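Local structure of aminotransferase (3JTX) at residues Lys120-Ser125 / Trp166-Leu171; Ser106-Val111 / Glu134-Leu139; Ser25-Met30 / Lys348-Val353; Glu19-Ile24 / Ala340-Leu345. The protein probably catalyses the pyridoxal-phosphate-dependent transfer of an amino group between an amino acid and a keto acid, as a class I/II aminotransferase. All blocks are in the same frame, centred on the assembly; numbering follows the deposited sequence.

Contact 1: residues Lys120-Ser125 / Trp166-Leu171; sequences KPAIVS and WKRTKL
Arg168 and Lys120 meet where two parallel strands begin: NH1 of Arg168 donates to Lys120 O over 2.6 Å, and the oxygen lies at the edge of the guanidinium, 3° from its plane. The bend of the arginine chain at chi3 (-81°) turns the guanidinium so that NH1 meets Lys120 O edge-on. Its other nitrogens are also engaged, NE with Glu164 and NH2 with Glu143 in salt bridges, and so the group is held on three sides. The backbone then takes over. Ala122 uses both of its polar atoms, its N giving a bond of 2.9 Å to Arg168 O and its O receiving Lys170 N at 2.8 Å. Lys170 has a helix-like psi of -24°, and the next bond, Val124 N to Leu171 O (3.1 Å), reaches one residue further along than regular parallel pairing would, as in a beta bulge. Leu171 N is left buried without a partner. Thr169 OG1 turns to Val165 O in the preceding helix. Among the apolar groups, the methyl of Ala122 lies 3.8 Å from Thr169 OG1, on the same face of the sheet, Val124 CG2 rests 4.1 Å from Trp166 CZ3, and Ile123 and Leu171 run side by side toward helix 100-111. These are neighbouring parallel strands of the large-domain sheet of fold-type I aminotransferases. The chemistry implies an arginine, itself held by two glutamates, that ties down the carbonyl just before the strand, and a register shifted at the cost of one unpaired amide.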
loop_
_atom_site.group_PDB
_atom_site.type_symbol
_atom_site.label_atom_id
_atom_site.label_comp_id
_atom_site.label_asym_id
_atom_site.label_seq_id
_atom_site.Cartn_x
_atom_site.Cartn_y
_atom_site.Cartn_z
ATOM N N LYS A 120 -11.769 -14.160 21.149
ATOM C CA LYS A 120 -11.688 -13.801 19.721
ATOM C C LYS A 120 -12.470 -12.516 19.417
ATOM O O LYS A 120 -13.681 -12.454 19.648
ATOM C CB LYS A 120 -12.183 -14.945 18.839
ATOM C CG LYS A 120 -11.677 -14.856 17.409
ATOM C CD LYS A 120 -11.817 -16.195 16.703
ATOM C CE LYS A 120 -11.323 -16.136 15.278
ATOM N NZ LYS A 120 -11.332 -17.501 14.655
ATOM N N PRO A 121 -11.780 -11.486 18.905
ATOM C CA PRO A 121 -12.468 -10.223 18.656
ATOM C C PRO A 121 -13.396 -10.309 17.454
ATOM O O PRO A 121 -13.115 -11.045 16.505
ATOM C CB PRO A 121 -11.319 -9.246 18.406
ATOM C CG PRO A 121 -10.239 -10.093 17.818
ATOM C CD PRO A 121 -10.383 -11.452 18.433
ATOM N N ALA A 122 -14.489 -9.548 17.506
ATOM C CA ALA A 122 -15.498 -9.534 16.471
ATOM C C ALA A 122 -15.517 -8.205 15.704
ATOM O O ALA A 122 -15.217 -7.130 16.251
ATOM C CB ALA A 122 -16.873 -9.803 17.077
ATOM N N ILE A 123 -15.872 -8.291 14.435
ATOM C CA ILE A 123 -16.222 -7.109 13.634
ATOM C C ILE A 123 -17.594 -7.353 13.041
ATOM O O ILE A 123 -17.924 -8.496 12.673
ATOM C CB ILE A 123 -15.172 -6.849 12.536
ATOM C CG1 ILE A 123 -13.897 -6.296 13.195
ATOM C CG2 ILE A 123 -15.707 -5.912 11.462
ATOM C CD1 ILE A 123 -12.779 -5.992 12.231
ATOM N N VAL A 124 -18.417 -6.301 12.977
ATOM C CA VAL A 124 -19.764 -6.413 12.413
ATOM C C VAL A 124 -19.819 -5.702 11.056
ATOM O O VAL A 124 -19.343 -4.579 10.935
ATOM C CB VAL A 124 -20.845 -5.826 13.341
ATOM C CG1 VAL A 124 -22.218 -5.887 12.644
ATOM C CG2 VAL A 124 -20.909 -6.587 14.669
ATOM N N SER A 125 -20.392 -6.379 10.052
ATOM C CA SER A 125 -20.509 -5.896 8.678
ATOM C C SER A 125 -21.956 -5.917 8.220
ATOM O O SER A 125 -22.727 -6.756 8.668
ATOM C CB SER A 125 -19.688 -6.790 7.726
ATOM O OG SER A 125 -19.960 -6.505 6.348
ATOM N N TRP A 166 -21.720 -8.414 20.682
ATOM C CA TRP A 166 -21.489 -6.968 20.865
ATOM C C TRP A 166 -20.386 -6.698 21.878
ATOM O O TRP A 166 -19.554 -5.828 21.661
ATOM C CB TRP A 166 -22.756 -6.203 21.270
ATOM C CG TRP A 166 -23.684 -5.914 20.152
ATOM C CD1 TRP A 166 -24.977 -6.335 20.035
ATOM C CD2 TRP A 166 -23.399 -5.156 18.964
ATOM N NE1 TRP A 166 -25.509 -5.893 18.845
ATOM C CE2 TRP A 166 -24.564 -5.160 18.173
ATOM C CE3 TRP A 166 -22.273 -4.467 18.502
ATOM C CZ2 TRP A 166 -24.633 -4.513 16.938
ATOM C CZ3 TRP A 166 -22.335 -3.830 17.273
ATOM C CH2 TRP A 166 -23.507 -3.859 16.502
ATOM N N LYS A 167 -20.364 -7.458 22.973
ATOM C CA LYS A 167 -19.359 -7.243 24.009
ATOM C C LYS A 167 -17.923 -7.478 23.526
ATOM O O LYS A 167 -16.998 -6.925 24.110
ATOM C CB LYS A 167 -19.655 -8.095 25.235
ATOM C CG LYS A 167 -20.856 -7.612 26.039
ATOM C CD LYS A 167 -21.186 -8.576 27.179
ATOM C CE LYS A 167 -22.256 -8.000 28.102
ATOM N NZ LYS A 167 -22.526 -8.872 29.278
ATOM N N ARG A 168 -17.760 -8.280 22.466
ATOM C CA ARG A 168 -16.460 -8.561 21.855
ATOM C C ARG A 168 -16.208 -7.754 20.567
ATOM O O ARG A 168 -15.211 -7.998 19.892
ATOM C CB ARG A 168 -16.358 -10.048 21.455
ATOM C CG ARG A 168 -16.573 -11.041 22.550
ATOM C CD ARG A 168 -16.231 -12.474 22.105
ATOM N NE ARG A 168 -17.317 -13.102 21.353
ATOM C CZ ARG A 168 -17.262 -13.484 20.080
ATOM N NH1 ARG A 168 -16.171 -13.309 19.349
ATOM N NH2 ARG A 168 -18.324 -14.051 19.528
ATOM N N THR A 169 -17.117 -6.852 20.196
ATOM C CA THR A 169 -17.032 -6.182 18.899
ATOM C C THR A 169 -16.107 -4.975 18.954
ATOM O O THR A 169 -16.324 -4.048 19.735
ATOM C CB THR A 169 -18.424 -5.772 18.381
ATOM O OG1 THR A 169 -19.190 -6.952 18.118
ATOM C CG2 THR A 169 -18.321 -4.932 17.085
ATOM N N LYS A 170 -15.089 -4.971 18.094
ATOM C CA LYS A 170 -14.070 -3.925 18.103
ATOM C C LYS A 170 -14.315 -2.858 17.053
ATOM O O LYS A 170 -13.837 -1.728 17.180
ATOM C CB LYS A 170 -12.676 -4.542 17.878
ATOM C CG LYS A 170 -12.314 -5.686 18.845
ATOM C CD LYS A 170 -12.288 -5.243 20.304
ATOM C CE LYS A 170 -12.159 -6.431 21.248
ATOM N NZ LYS A 170 -12.393 -6.048 22.681
ATOM N N LEU A 171 -15.038 -3.216 15.997
ATOM C CA LEU A 171 -15.269 -2.305 14.889
ATOM C C LEU A 171 -16.559 -2.700 14.188
ATOM O O LEU A 171 -16.911 -3.877 14.133
ATOM C CB LEU A 171 -14.089 -2.344 13.906
ATOM C CG LEU A 171 -14.090 -1.370 12.729
ATOM C CD1 LEU A 171 -12.702 -0.817 12.446
ATOM C CD2 LEU A 171 -14.685 -2.040 11.474
#

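Contact 2: residues Ser106-Val111 / Glu134-Leu139; sequences SFVQTV and EGATLL
Val108 and Ala136 make the apolar part of this helix-to-helix contact. CG1 of Val108, anti to its own backbone N, lies 3.5 Å from Ala136 O. The small Ala136 methyl lets Val108 CG1 and CB both come to 3.9 Å from it, the axes of the two short segments being 8.8 Å apart at 31°. Polar bonding is concentrated on Gln109. Its chain bends at chi2 (-43°) and carries the amide across, where NE2 donates to Ala136 O over 2.9 Å; that oxygen lies near the amide plane, while the donor is tilted 27° from the carbonyl plane. NE2 also bonds to Phe105 O in its own helix, so it ties two helices together. Thr137 keeps its hydroxyl for Tyr133 O, within its own helix. Helices 100-111 and 131-139 flank strand 122-127 in sequence and both pack on strand 169-175, on one face of the large-domain sheet. Beyond them, Met2 of the second subunit touches Thr110 and Val111, and Tyr273 of that subunit touches Leu139. What results is largely non-directional packing with one directed bond, from a glutamine amide that also holds a carbonyl of its own helix.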
loop_
_atom_site.group_PDB
_atom_site.type_symbol
_atom_site.label_atom_id
_atom_site.label_comp_id
_atom_site.label_asym_id
_atom_site.label_seq_id
_atom_site.Cartn_x
_atom_site.Cartn_y
_atom_site.Cartn_z
ATOM N N SER A 106 -5.667 -2.150 6.236
ATOM C CA SER A 106 -4.655 -1.891 7.251
ATOM C C SER A 106 -5.261 -1.397 8.568
ATOM O O SER A 106 -4.813 -1.809 9.644
ATOM C CB SER A 106 -3.588 -0.916 6.743
ATOM O OG SER A 106 -4.151 0.304 6.323
ATOM N N PHE A 107 -6.288 -0.552 8.511
ATOM C CA PHE A 107 -6.897 -0.097 9.745
ATOM C C PHE A 107 -7.452 -1.272 10.560
ATOM O O PHE A 107 -7.220 -1.378 11.761
ATOM C CB PHE A 107 -7.970 0.982 9.534
ATOM C CG PHE A 107 -8.425 1.578 10.827
ATOM C CD1 PHE A 107 -7.572 2.405 11.553
ATOM C CD2 PHE A 107 -9.656 1.248 11.374
ATOM C CE1 PHE A 107 -7.933 2.907 12.792
ATOM C CE2 PHE A 107 -10.034 1.758 12.622
ATOM C CZ PHE A 107 -9.184 2.578 13.325
ATOM N N VAL A 108 -8.139 -2.179 9.885
ATOM C CA VAL A 108 -8.662 -3.385 10.529
ATOM C C VAL A 108 -7.539 -4.206 11.182
ATOM O O VAL A 108 -7.669 -4.641 12.347
ATOM C CB VAL A 108 -9.475 -4.231 9.530
ATOM C CG1 VAL A 108 -9.799 -5.626 10.107
ATOM C CG2 VAL A 108 -10.741 -3.478 9.155
ATOM N N GLN A 109 -6.419 -4.381 10.477
ATOM C CA GLN A 109 -5.310 -5.153 11.070
ATOM C C GLN A 109 -4.867 -4.550 12.414
ATOM O O GLN A 109 -4.621 -5.301 13.368
ATOM C CB GLN A 109 -4.093 -5.276 10.139
ATOM C CG GLN A 109 -4.361 -5.842 8.760
ATOM C CD GLN A 109 -5.296 -7.038 8.756
ATOM O OE1 GLN A 109 -4.941 -8.125 9.231
ATOM N NE2 GLN A 109 -6.506 -6.849 8.215
ATOM N N THR A 110 -4.792 -3.222 12.498
ATOM C CA THR A 110 -4.386 -2.545 13.736
ATOM C C THR A 110 -5.415 -2.678 14.872
ATOM O O THR A 110 -5.062 -2.634 16.058
ATOM C CB THR A 110 -4.135 -1.037 13.524
ATOM O OG1 THR A 110 -5.388 -0.343 13.416
ATOM C CG2 THR A 110 -3.289 -0.768 12.268
ATOM N N VAL A 111 -6.684 -2.825 14.525
ATOM C CA VAL A 111 -7.733 -2.957 15.527
ATOM C C VAL A 111 -7.802 -4.377 16.114
ATOM O O VAL A 111 -8.144 -4.549 17.286
ATOM C CB VAL A 111 -9.087 -2.508 14.936
ATOM C CG1 VAL A 111 -10.231 -2.852 15.877
ATOM C CG2 VAL A 111 -9.026 -0.990 14.633
ATOM N N GLU A 134 -14.911 -8.585 4.834
ATOM C CA GLU A 134 -14.740 -9.977 5.233
ATOM C C GLU A 134 -13.266 -10.381 5.238
ATOM O O GLU A 134 -12.768 -10.934 6.210
ATOM C CB GLU A 134 -15.508 -10.884 4.281
ATOM C CG GLU A 134 -15.325 -12.360 4.600
ATOM C CD GLU A 134 -15.852 -13.275 3.501
ATOM O OE1 GLU A 134 -15.632 -13.009 2.289
ATOM O OE2 GLU A 134 -16.464 -14.282 3.875
ATOM N N GLY A 135 -12.566 -10.109 4.141
ATOM C CA GLY A 135 -11.162 -10.486 4.043
ATOM C C GLY A 135 -10.293 -9.856 5.114
ATOM O O GLY A 135 -9.448 -10.523 5.710
ATOM N N ALA A 136 -10.489 -8.564 5.349
ATOM C CA ALA A 136 -9.668 -7.816 6.302
ATOM C C ALA A 136 -9.840 -8.384 7.703
ATOM O O ALA A 136 -8.866 -8.586 8.434
ATOM C CB ALA A 136 -10.047 -6.311 6.267
ATOM N N THR A 137 -11.094 -8.655 8.068
ATOM C CA THR A 137 -11.423 -9.210 9.365
ATOM C C THR A 137 -10.792 -10.583 9.557
ATOM O O THR A 137 -10.083 -10.797 10.538
ATOM C CB THR A 137 -12.953 -9.274 9.556
ATOM O OG1 THR A 137 -13.488 -7.937 9.464
ATOM C CG2 THR A 137 -13.312 -9.924 10.916
ATOM N N LEU A 138 -11.012 -11.487 8.601
ATOM C CA LEU A 138 -10.527 -12.874 8.726
ATOM C C LEU A 138 -8.998 -12.938 8.683
ATOM O O LEU A 138 -8.378 -13.609 9.513
ATOM C CB LEU A 138 -11.175 -13.781 7.666
ATOM C CG LEU A 138 -12.692 -14.008 7.843
ATOM C CD1 LEU A 138 -13.281 -14.910 6.755
ATOM C CD2 LEU A 138 -13.039 -14.563 9.238
ATOM N N LEU A 139 -8.381 -12.215 7.755
ATOM C CA LEU A 139 -6.919 -12.176 7.710
ATOM C C LEU A 139 -6.321 -11.520 8.956
ATOM O O LEU A 139 -5.213 -11.862 9.336
ATOM C CB LEU A 139 -6.395 -11.514 6.435
ATOM C CG LEU A 139 -6.633 -12.346 5.173
ATOM C CD1 LEU A 139 -6.529 -11.466 3.929
ATOM C CD2 LEU A 139 -5.662 -13.545 5.117
#

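Contact 3: residues Ser25-Met30 / Lys348-Val353; sequences SAPEGM and KAAIQV
Pro27 lays CG and CD of its ring against the C-terminal end of helix 338-349, with CG 3.6 Å from Lys348 O and CD 3.9 Å from Ala350 N. Having no N-H of its own to place, a proline can offer plain hydrocarbon to these backbone atoms. Beside it the selenomethionine Met30 packs against the same end of the helix, at Lys348 and Ala349. Its CG stands anti to the carbonyl carbon (chi1 -84°), and this carries the selenium across the contact, where SE lies 3.7 Å from Ala349 C while CE comes 3.7 Å from Lys348 O. The long, flexible chain thus runs alongside the last residues of the helix. Residues Pro27 to Met30 form a type II beta turn, with Gly29 at the position of positive phi and only a weak bond of 3.4 Å from Met30 N to Pro27 O. The turn therefore brings Pro27 and Met30 to the same partner. That partner's centre is Ala350, which leaves the helix with a positive phi of 59° and points its methyl at the loop. Ala350 CB touches Ala26 CB at 3.7 Å and Met30 CB at 4.0 Å, and its small size suits a place hemmed in by these side chains. No hydrogen bond joins the two segments; the directed bonds lie next door, where Ala350 pairs with Val33 and Gln352 with Val33 and Leu35, in the little parallel sheet of strands 33-34 and 351-352. The methyl of Ala26 also touches Trp346, one turn back along the helix, and Lys348 sends its NZ to Asn344 OD1.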
loop_
_atom_site.group_PDB
_atom_site.type_symbol
_atom_site.label_atom_id
_atom_site.label_comp_id
_atom_site.label_asym_id
_atom_site.label_seq_id
_atom_site.Cartn_x
_atom_site.Cartn_y
_atom_site.Cartn_z
ATOM N N SER A 25 -23.960 -20.333 -23.483
ATOM C CA SER A 25 -23.374 -19.328 -24.372
ATOM C C SER A 25 -24.382 -18.214 -24.632
ATOM O O SER A 25 -25.599 -18.438 -24.617
ATOM C CB SER A 25 -22.898 -19.961 -25.688
ATOM O OG SER A 25 -21.491 -20.172 -25.643
ATOM N N ALA A 26 -23.863 -17.009 -24.819
ATOM C CA ALA A 26 -24.680 -15.869 -25.227
ATOM C C ALA A 26 -24.948 -16.027 -26.729
ATOM O O ALA A 26 -24.157 -16.663 -27.430
ATOM C CB ALA A 26 -23.932 -14.580 -24.970
ATOM N N PRO A 27 -26.035 -15.429 -27.231
ATOM C CA PRO A 27 -26.334 -15.583 -28.659
ATOM C C PRO A 27 -25.211 -15.112 -29.580
ATOM O O PRO A 27 -24.487 -14.189 -29.258
ATOM C CB PRO A 27 -27.586 -14.714 -28.849
ATOM C CG PRO A 27 -28.172 -14.584 -27.461
ATOM C CD PRO A 27 -26.987 -14.519 -26.569
ATOM N N GLU A 28 -25.096 -15.754 -30.734
ATOM C CA GLU A 28 -24.159 -15.333 -31.757
ATOM C C GLU A 28 -24.422 -13.886 -32.142
ATOM O O GLU A 28 -25.573 -13.491 -32.323
ATOM C CB GLU A 28 -24.332 -16.210 -32.988
ATOM C CG GLU A 28 -23.538 -15.770 -34.216
ATOM C CD GLU A 28 -23.877 -16.620 -35.420
ATOM O OE1 GLU A 28 -24.844 -16.309 -36.159
ATOM O OE2 GLU A 28 -23.170 -17.627 -35.624
ATOM N N GLY A 29 -23.354 -13.110 -32.261
ATOM C CA GLY A 29 -23.426 -11.765 -32.822
ATOM C C GLY A 29 -23.971 -10.721 -31.871
ATOM O O GLY A 29 -24.337 -9.626 -32.292
HETATM N N MSE A 30 -24.033 -11.058 -30.589
HETATM C CA MSE A 30 -24.520 -10.136 -29.567
HETATM C C MSE A 30 -23.398 -9.789 -28.633
HETATM O O MSE A 30 -22.846 -10.683 -28.007
HETATM C CB MSE A 30 -25.625 -10.788 -28.743
HETATM C CG MSE A 30 -26.976 -10.696 -29.363
HETATM SE SE MSE A 30 -28.364 -10.825 -27.977
HETATM C CE MSE A 30 -29.659 -11.694 -29.131
ATOM N N LYS A 348 -30.249 -15.251 -23.317
ATOM C CA LYS A 348 -31.168 -14.633 -24.286
ATOM C C LYS A 348 -30.671 -13.302 -24.857
ATOM O O LYS A 348 -31.058 -12.945 -25.958
ATOM C CB LYS A 348 -32.542 -14.389 -23.668
ATOM C CG LYS A 348 -33.248 -15.618 -23.133
ATOM C CD LYS A 348 -33.825 -16.477 -24.224
ATOM C CE LYS A 348 -34.536 -17.709 -23.654
ATOM N NZ LYS A 348 -35.385 -17.441 -22.435
ATOM N N ALA A 349 -29.855 -12.560 -24.109
ATOM C CA ALA A 349 -29.513 -11.169 -24.492
ATOM C C ALA A 349 -28.052 -10.781 -24.306
ATOM O O ALA A 349 -27.676 -9.628 -24.551
ATOM C CB ALA A 349 -30.405 -10.199 -23.733
ATOM N N ALA A 350 -27.222 -11.733 -23.882
ATOM C CA ALA A 350 -25.828 -11.470 -23.555
ATOM C C ALA A 350 -25.685 -10.429 -22.459
ATOM O O ALA A 350 -24.655 -9.771 -22.373
ATOM C CB ALA A 350 -25.020 -11.043 -24.829
ATOM N N ILE A 351 -26.713 -10.252 -21.626
ATOM C CA ILE A 351 -26.647 -9.232 -20.573
ATOM C C ILE A 351 -26.108 -9.866 -19.296
ATOM O O ILE A 351 -26.625 -10.885 -18.838
ATOM C CB ILE A 351 -28.021 -8.565 -20.295
ATOM C CG1 ILE A 351 -28.535 -7.784 -21.525
ATOM C CG2 ILE A 351 -27.910 -7.626 -19.065
ATOM C CD1 ILE A 351 -30.040 -7.391 -21.440
ATOM N N GLN A 352 -25.090 -9.240 -18.714
ATOM C CA GLN A 352 -24.451 -9.705 -17.491
ATOM C C GLN A 352 -24.902 -8.874 -16.261
ATOM O O GLN A 352 -24.586 -7.675 -16.144
ATOM C CB GLN A 352 -22.927 -9.630 -17.642
ATOM C CG GLN A 352 -22.347 -10.459 -18.797
ATOM C CD GLN A 352 -20.873 -10.144 -19.061
ATOM O OE1 GLN A 352 -20.534 -9.072 -19.556
ATOM N NE2 GLN A 352 -20.002 -11.076 -18.718
ATOM N N VAL A 353 -25.650 -9.515 -15.367
ATOM C CA VAL A 353 -25.980 -8.940 -14.052
ATOM C C VAL A 353 -25.469 -9.868 -12.958
ATOM O O VAL A 353 -25.197 -11.034 -13.214
ATOM C CB VAL A 353 -27.499 -8.676 -13.875
ATOM C CG1 VAL A 353 -28.007 -7.767 -14.992
ATOM C CG2 VAL A 353 -28.307 -9.981 -13.818
#

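Contact 4: residues Glu19-Ile24 / Ala340-Leu345; sequences EAMQGI and AFARNL
Ala20 O is gripped by two nitrogens of Arg343, NE at 2.8 Å and NH2 at 2.9 Å. The oxygen lies 6° from the guanidinium plane, and NH2 comes in along a lone pair in the carbonyl plane, whereas NE is tilted 22° from it. Such a side-on clasp of one atom fixes the rotation of the group. It suits a carbonyl at the C-terminal end of helix 13-20, where the helix dipole would probably add to the attraction for a positive charge. The arginine reaches it with a chain extended from CG to NE (chi2 175°), and the aliphatic stem is itself covered. Met21, a selenomethionine, bends at chi2 and chi3 and comes across the stem at an angle, bringing CE 3.8 Å from Arg343 CG. Ile24 lies across the stem at about a right angle, its CD1 3.9 Å from Arg343 CG. Ala342 meets Met21 CE with its CB at 4.3 Å, a small residue facing a bulky one. A type II turn from Met21 to Ile24, with Gly23 at positive phi and a bond from Ile24 N to Met21 O, brings Met21 and Ile24 to the same arginine. Ile24 O accepts a bond from Trp346 NE1, further along helix 338-349. The contact thus ties the end of helix 13-20 to one side of helix 338-349, whose Phe341 and Leu345 pack against helix 381-394.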
loop_
_atom_site.group_PDB
_atom_site.type_symbol
_atom_site.label_atom_id
_atom_site.label_comp_id
_atom_site.label_asym_id
_atom_site.label_seq_id
_atom_site.Cartn_x
_atom_site.Cartn_y
_atom_site.Cartn_z
ATOM N N GLU A 19 -18.399 -19.141 -13.628
ATOM C CA GLU A 19 -18.659 -20.547 -13.245
ATOM C C GLU A 19 -20.156 -20.844 -13.308
ATOM O O GLU A 19 -20.565 -21.889 -13.819
ATOM C CB GLU A 19 -18.158 -20.871 -11.824
ATOM C CG GLU A 19 -16.673 -21.255 -11.682
ATOM C CD GLU A 19 -16.218 -21.374 -10.197
ATOM O OE1 GLU A 19 -17.065 -21.634 -9.302
ATOM O OE2 GLU A 19 -15.008 -21.209 -9.920
ATOM N N ALA A 20 -20.963 -19.915 -12.801
ATOM C CA ALA A 20 -22.419 -20.081 -12.742
ATOM C C ALA A 20 -23.106 -20.123 -14.120
ATOM O O ALA A 20 -24.214 -20.649 -14.241
ATOM C CB ALA A 20 -23.033 -18.985 -11.889
HETATM N N MSE A 21 -22.457 -19.569 -15.146
HETATM C CA MSE A 21 -22.972 -19.641 -16.517
HETATM C C MSE A 21 -22.553 -20.929 -17.214
HETATM O O MSE A 21 -22.968 -21.157 -18.359
HETATM C CB MSE A 21 -22.456 -18.472 -17.375
HETATM C CG MSE A 21 -22.854 -17.079 -16.923
HETATM SE SE MSE A 21 -24.761 -16.859 -16.698
HETATM C CE MSE A 21 -24.817 -16.783 -14.738
ATOM N N GLN A 22 -21.765 -21.768 -16.520
ATOM C CA GLN A 22 -20.982 -22.863 -17.138
ATOM C C GLN A 22 -21.716 -23.526 -18.267
ATOM O O GLN A 22 -22.767 -24.116 -18.062
ATOM C CB GLN A 22 -20.582 -23.932 -16.101
ATOM N N GLY A 23 -21.156 -23.413 -19.463
ATOM C CA GLY A 23 -21.725 -24.054 -20.642
ATOM C C GLY A 23 -23.027 -23.440 -21.139
ATOM O O GLY A 23 -23.814 -24.111 -21.827
ATOM N N ILE A 24 -23.275 -22.185 -20.781
ATOM C CA ILE A 24 -24.374 -21.427 -21.371
ATOM C C ILE A 24 -23.689 -20.343 -22.184
ATOM O O ILE A 24 -22.892 -19.555 -21.654
ATOM C CB ILE A 24 -25.303 -20.778 -20.317
ATOM C CG1 ILE A 24 -25.914 -21.825 -19.364
ATOM C CG2 ILE A 24 -26.411 -19.997 -21.000
ATOM C CD1 ILE A 24 -26.329 -21.237 -17.956
ATOM N N ALA A 340 -31.324 -17.931 -11.745
ATOM C CA ALA A 340 -32.057 -18.214 -12.979
ATOM C C ALA A 340 -32.266 -16.926 -13.786
ATOM O O ALA A 340 -32.219 -16.964 -15.004
ATOM C CB ALA A 340 -33.393 -18.894 -12.683
ATOM N N PHE A 341 -32.460 -15.799 -13.093
ATOM C CA PHE A 341 -32.575 -14.476 -13.734
ATOM C C PHE A 341 -31.303 -14.104 -14.526
ATOM O O PHE A 341 -31.363 -13.770 -15.706
ATOM C CB PHE A 341 -32.867 -13.422 -12.666
ATOM C CG PHE A 341 -33.414 -12.135 -13.203
ATOM C CD1 PHE A 341 -34.766 -12.011 -13.492
ATOM C CD2 PHE A 341 -32.594 -11.037 -13.375
ATOM C CE1 PHE A 341 -35.280 -10.811 -13.994
ATOM C CE2 PHE A 341 -33.097 -9.831 -13.857
ATOM C CZ PHE A 341 -34.440 -9.719 -14.168
ATOM N N ALA A 342 -30.154 -14.184 -13.869
ATOM C CA ALA A 342 -28.889 -13.869 -14.514
ATOM C C ALA A 342 -28.611 -14.831 -15.678
ATOM O O ALA A 342 -28.124 -14.414 -16.734
ATOM C CB ALA A 342 -27.743 -13.890 -13.500
ATOM N N ARG A 343 -28.919 -16.110 -15.483
ATOM C CA ARG A 343 -28.726 -17.112 -16.529
ATOM C C ARG A 343 -29.593 -16.820 -17.754
ATOM O O ARG A 343 -29.125 -16.944 -18.882
ATOM C CB ARG A 343 -29.002 -18.516 -15.997
ATOM C CG ARG A 343 -27.844 -19.042 -15.172
ATOM C CD ARG A 343 -28.157 -20.374 -14.533
ATOM N NE ARG A 343 -26.964 -20.909 -13.889
ATOM C CZ ARG A 343 -26.949 -21.879 -12.980
ATOM N NH1 ARG A 343 -28.068 -22.442 -12.544
ATOM N NH2 ARG A 343 -25.788 -22.260 -12.484
ATOM N N ASN A 344 -30.833 -16.415 -17.532
ATOM C CA ASN A 344 -31.749 -16.102 -18.652
ATOM C C ASN A 344 -31.318 -14.846 -19.429
ATOM O O ASN A 344 -31.337 -14.824 -20.674
ATOM C CB ASN A 344 -33.181 -15.973 -18.125
ATOM C CG ASN A 344 -34.221 -15.909 -19.230
ATOM O OD1 ASN A 344 -34.131 -16.620 -20.228
ATOM N ND2 ASN A 344 -35.226 -15.054 -19.049
ATOM N N LEU A 345 -30.893 -13.815 -18.713
ATOM C CA LEU A 345 -30.438 -12.582 -19.362
ATOM C C LEU A 345 -29.198 -12.818 -20.211
ATOM O O LEU A 345 -29.041 -12.198 -21.268
ATOM C CB LEU A 345 -30.153 -11.479 -18.334
ATOM C CG LEU A 345 -31.356 -10.893 -17.578
ATOM C CD1 LEU A 345 -30.958 -9.555 -16.943
ATOM C CD2 LEU A 345 -32.566 -10.750 -18.434
#

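The contacts fall into two pairs at separate ends of the subunit. Contacts 1 and 2 have centres 12 Å apart and share a core: Ile123 CD1 of the strand lies 3.7 Å from Val108 CG1 and 3.5 Å from Thr137 OG1 of the helices packed on that face of the sheet. Contacts 3 and 4 both use helix 338-349, with centres 10 Å apart, and a probable hydrogen bond from Ile351 N to Leu345 O (3.1 Å) joins them. Between the pairs, the nearest atoms of contacts 2 and 4 are still about 15 Å apart. Lys245, which carries the pyridoxal phosphate, belongs to none of these segments; contact 1 lies in the sheet that, in this fold, supports the cofactor site.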